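Local atomic coordinates of dehydrogenase (Sinorhizobium meliloti, PDB entry 3UOE), a protein that probably acts as an oxidoreductase of the LDH2/MDH2 (malate/L-lactate dehydrogenase) family. Residues Leu79-Asn91 and Asp103-Asp115. Residues are numbered along the deposited sequence; the frame is centred on the assembly and turned at random.
Sequences LDKGLANPTTRGN and DGERGLGPVVMMD
The guanidinium of R106 has CB of N85 over one face and a water in plane at its edge; that water, 2.8 Å from NH2, donates in turn to O of G82. The amide of N85 lies 29° from the guanidinium plane. This arginine sits in the type I' turn G104-G107, which links strand 99-105 to helix 109-127, and the segment 79-91 runs alongside the turn before N91, where strand 91-96 begins, pairs antiparallel with D103 of strand 99-105. The case illustrates how one asparagine can organise a loop: with CG anti to the backbone N (chi1 179°), OD1 of N85 accepts from N of T87, an Asx turn, and from N of T88, an Asx motif, both from the same face of its plane. N of N85 donates to O of R106 at 2.8 Å, nearly straight. An alanine here is likely to leave the N atoms of T87 and T88 without their acceptor and so free the bend before T88. Beyond it, CG of R89 rests on CG1 of V111 as its guanidinium leaves for a salt bridge with D47. OG1 of T88 accepts from N of G90 and donates to OE1 of E105 at 2.5 Å, from above the carboxylate plane.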
# COMPACT_ATOMS: atom_id res chain seq x y z
N LEU A 79 -28.39 12.87 6.36
CA LEU A 79 -28.59 14.30 6.18
C LEU A 79 -29.86 14.75 6.90
O LEU A 79 -29.84 15.72 7.66
CB LEU A 79 -28.67 14.63 4.69
CG LEU A 79 -27.34 14.57 3.94
CD1 LEU A 79 -27.57 14.46 2.44
CD2 LEU A 79 -26.45 15.78 4.28
N ASP A 80 -30.96 14.04 6.65
CA ASP A 80 -32.25 14.34 7.28
C ASP A 80 -32.17 14.32 8.81
O ASP A 80 -32.99 14.92 9.49
CB ASP A 80 -33.30 13.31 6.85
CG ASP A 80 -33.78 13.52 5.43
OD1 ASP A 80 -33.70 14.66 4.91
OD2 ASP A 80 -34.25 12.53 4.84
N LYS A 81 -31.20 13.60 9.34
CA LYS A 81 -31.18 13.35 10.77
C LYS A 81 -30.13 14.18 11.48
O LYS A 81 -29.96 14.06 12.68
CB LYS A 81 -30.99 11.86 11.06
CG LYS A 81 -32.21 11.01 10.71
CD LYS A 81 -31.95 9.54 11.02
CE LYS A 81 -33.15 8.66 10.71
NZ LYS A 81 -34.32 8.93 11.59
N GLY A 82 -29.44 15.02 10.72
CA GLY A 82 -28.43 15.89 11.30
C GLY A 82 -27.12 15.19 11.62
O GLY A 82 -26.27 15.72 12.35
N LEU A 83 -26.95 13.99 11.08
CA LEU A 83 -25.71 13.24 11.24
C LEU A 83 -24.72 13.62 10.15
O LEU A 83 -23.50 13.51 10.33
CB LEU A 83 -25.99 11.75 11.19
CG LEU A 83 -26.84 11.18 12.32
CD1 LEU A 83 -27.20 9.75 11.98
CD2 LEU A 83 -26.08 11.25 13.66
N ALA A 84 -25.24 14.05 9.00
CA ALA A 84 -24.42 14.61 7.93
C ALA A 84 -24.76 16.08 7.74
O ALA A 84 -25.94 16.47 7.76
CB ALA A 84 -24.63 13.84 6.63
N ASN A 85 -23.71 16.88 7.54
CA ASN A 85 -23.80 18.32 7.35
C ASN A 85 -23.84 18.66 5.86
O ASN A 85 -22.87 18.41 5.15
CB ASN A 85 -22.60 18.98 8.03
CG ASN A 85 -22.58 20.48 7.88
OD1 ASN A 85 -23.17 21.05 6.96
ND2 ASN A 85 -21.85 21.15 8.78
N PRO A 86 -24.96 19.23 5.38
CA PRO A 86 -25.16 19.38 3.93
C PRO A 86 -24.30 20.45 3.24
O PRO A 86 -24.16 20.39 2.02
CB PRO A 86 -26.65 19.74 3.81
CG PRO A 86 -27.01 20.38 5.13
CD PRO A 86 -26.10 19.74 6.17
N THR A 87 -23.71 21.38 3.99
CA THR A 87 -23.05 22.52 3.36
C THR A 87 -21.55 22.60 3.62
O THR A 87 -20.81 23.17 2.81
CB THR A 87 -23.63 23.86 3.84
OG1 THR A 87 -23.57 23.91 5.27
CG2 THR A 87 -25.07 24.03 3.37
N THR A 88 -21.09 22.08 4.75
CA THR A 88 -19.69 22.23 5.08
C THR A 88 -18.80 21.56 4.03
O THR A 88 -19.17 20.57 3.41
CB THR A 88 -19.36 21.70 6.48
OG1 THR A 88 -18.00 22.04 6.82
CG2 THR A 88 -19.52 20.19 6.54
N ARG A 89 -17.63 22.14 3.83
CA ARG A 89 -16.62 21.57 2.94
C ARG A 89 -15.41 21.18 3.78
O ARG A 89 -14.32 20.97 3.26
CB ARG A 89 -16.27 22.57 1.83
CG ARG A 89 -17.45 22.79 0.88
CD ARG A 89 -17.37 24.07 0.06
NE ARG A 89 -18.68 24.41 -0.51
CZ ARG A 89 -19.05 24.14 -1.76
NH1 ARG A 89 -18.20 23.51 -2.57
NH2 ARG A 89 -20.26 24.49 -2.20
N GLY A 90 -15.63 21.06 5.09
CA GLY A 90 -14.56 20.72 6.02
C GLY A 90 -13.76 21.93 6.45
O GLY A 90 -13.82 22.99 5.83
N ASN A 91 -13.00 21.78 7.53
CA ASN A 91 -12.12 22.83 8.02
C ASN A 91 -10.69 22.34 8.23
O ASN A 91 -10.42 21.56 9.14
CB ASN A 91 -12.65 23.41 9.33
CG ASN A 91 -11.73 24.49 9.88
OD1 ASN A 91 -11.08 25.20 9.12
ND2 ASN A 91 -11.68 24.61 11.21
N ASP A 103 -10.82 18.63 9.96
CA ASP A 103 -12.06 18.24 10.62
C ASP A 103 -13.17 18.30 9.58
O ASP A 103 -13.49 19.38 9.07
CB ASP A 103 -12.35 19.18 11.78
CG ASP A 103 -13.66 18.86 12.47
OD1 ASP A 103 -14.43 18.02 11.96
OD2 ASP A 103 -13.93 19.46 13.54
N GLY A 104 -13.75 17.15 9.25
CA GLY A 104 -14.78 17.06 8.22
C GLY A 104 -16.09 17.76 8.57
O GLY A 104 -16.89 18.06 7.67
N GLU A 105 -16.30 18.02 9.86
CA GLU A 105 -17.52 18.68 10.33
C GLU A 105 -18.77 17.94 9.87
O GLU A 105 -19.80 18.55 9.59
CB GLU A 105 -17.57 20.16 9.87
CG GLU A 105 -16.48 21.05 10.49
CD GLU A 105 -16.44 22.48 9.92
OE1 GLU A 105 -17.33 22.85 9.12
OE2 GLU A 105 -15.50 23.23 10.28
N ARG A 106 -18.66 16.61 9.79
CA ARG A 106 -19.79 15.75 9.45
C ARG A 106 -20.19 15.92 7.98
O ARG A 106 -21.29 15.53 7.59
CB ARG A 106 -20.96 16.06 10.40
CG ARG A 106 -20.68 15.63 11.84
CD ARG A 106 -21.41 16.46 12.92
NE ARG A 106 -22.38 17.42 12.41
CZ ARG A 106 -22.18 18.74 12.41
NH1 ARG A 106 -21.04 19.23 12.91
NH2 ARG A 106 -23.11 19.56 11.93
N GLY A 107 -19.30 16.50 7.18
CA GLY A 107 -19.61 16.77 5.79
C GLY A 107 -19.67 15.53 4.93
O GLY A 107 -19.31 14.43 5.36
N LEU A 108 -20.16 15.70 3.71
CA LEU A 108 -20.20 14.62 2.74
C LEU A 108 -18.76 14.29 2.40
O LEU A 108 -17.94 15.19 2.22
CB LEU A 108 -20.95 15.05 1.50
CG LEU A 108 -22.42 15.39 1.72
CD1 LEU A 108 -23.08 15.80 0.41
CD2 LEU A 108 -23.15 14.20 2.34
N GLY A 109 -18.44 13.00 2.31
CA GLY A 109 -17.07 12.58 2.05
C GLY A 109 -16.39 13.24 0.86
O GLY A 109 -15.36 13.88 1.00
N PRO A 110 -16.96 13.06 -0.34
CA PRO A 110 -16.34 13.58 -1.57
C PRO A 110 -16.17 15.10 -1.55
O PRO A 110 -15.20 15.62 -2.12
CB PRO A 110 -17.34 13.18 -2.66
CG PRO A 110 -18.04 12.01 -2.11
CD PRO A 110 -18.13 12.21 -0.62
N VAL A 111 -17.09 15.81 -0.92
CA VAL A 111 -16.99 17.27 -0.82
C VAL A 111 -15.79 17.66 0.03
O VAL A 111 -15.07 18.62 -0.27
CB VAL A 111 -18.26 17.89 -0.19
CG1 VAL A 111 -18.09 19.41 0.01
CG2 VAL A 111 -19.49 17.57 -1.05
N VAL A 112 -15.58 16.91 1.11
CA VAL A 112 -14.50 17.23 2.04
C VAL A 112 -13.17 16.81 1.41
O VAL A 112 -12.19 17.55 1.48
CB VAL A 112 -14.70 16.54 3.42
CG1 VAL A 112 -13.41 16.58 4.23
CG2 VAL A 112 -15.84 17.22 4.19
N MSE A 113 -13.15 15.64 0.79
CA MSE A 113 -11.96 15.14 0.11
C MSE A 113 -11.48 16.09 -1.00
O MSE A 113 -10.31 16.45 -1.05
CB MSE A 113 -12.22 13.74 -0.46
CG MSE A 113 -11.05 13.14 -1.21
SE MSE A 113 -9.42 12.95 -0.11
CE MSE A 113 -9.89 11.29 0.84
N MSE A 114 -12.39 16.48 -1.89
CA MSE A 114 -12.00 17.33 -3.02
C MSE A 114 -11.54 18.72 -2.58
O MSE A 114 -10.70 19.34 -3.21
CB MSE A 114 -13.11 17.42 -4.08
CG MSE A 114 -13.36 16.11 -4.84
SE MSE A 114 -11.74 15.40 -5.71
CE MSE A 114 -11.40 16.86 -6.97
N ASP A 115 -12.08 19.20 -1.47
CA ASP A 115 -11.66 20.50 -0.97
C ASP A 115 -10.26 20.39 -0.37
O ASP A 115 -9.41 21.27 -0.58
CB ASP A 115 -12.66 21.05 0.05
CG ASP A 115 -12.51 22.54 0.24
OD1 ASP A 115 -13.01 23.31 -0.62
OD2 ASP A 115 -11.87 22.95 1.23
O HOH W 1 -24.67 17.54 10.85
O HOH W 2 -20.90 18.47 3.27
O HOH W 3 -11.80 19.77 3.29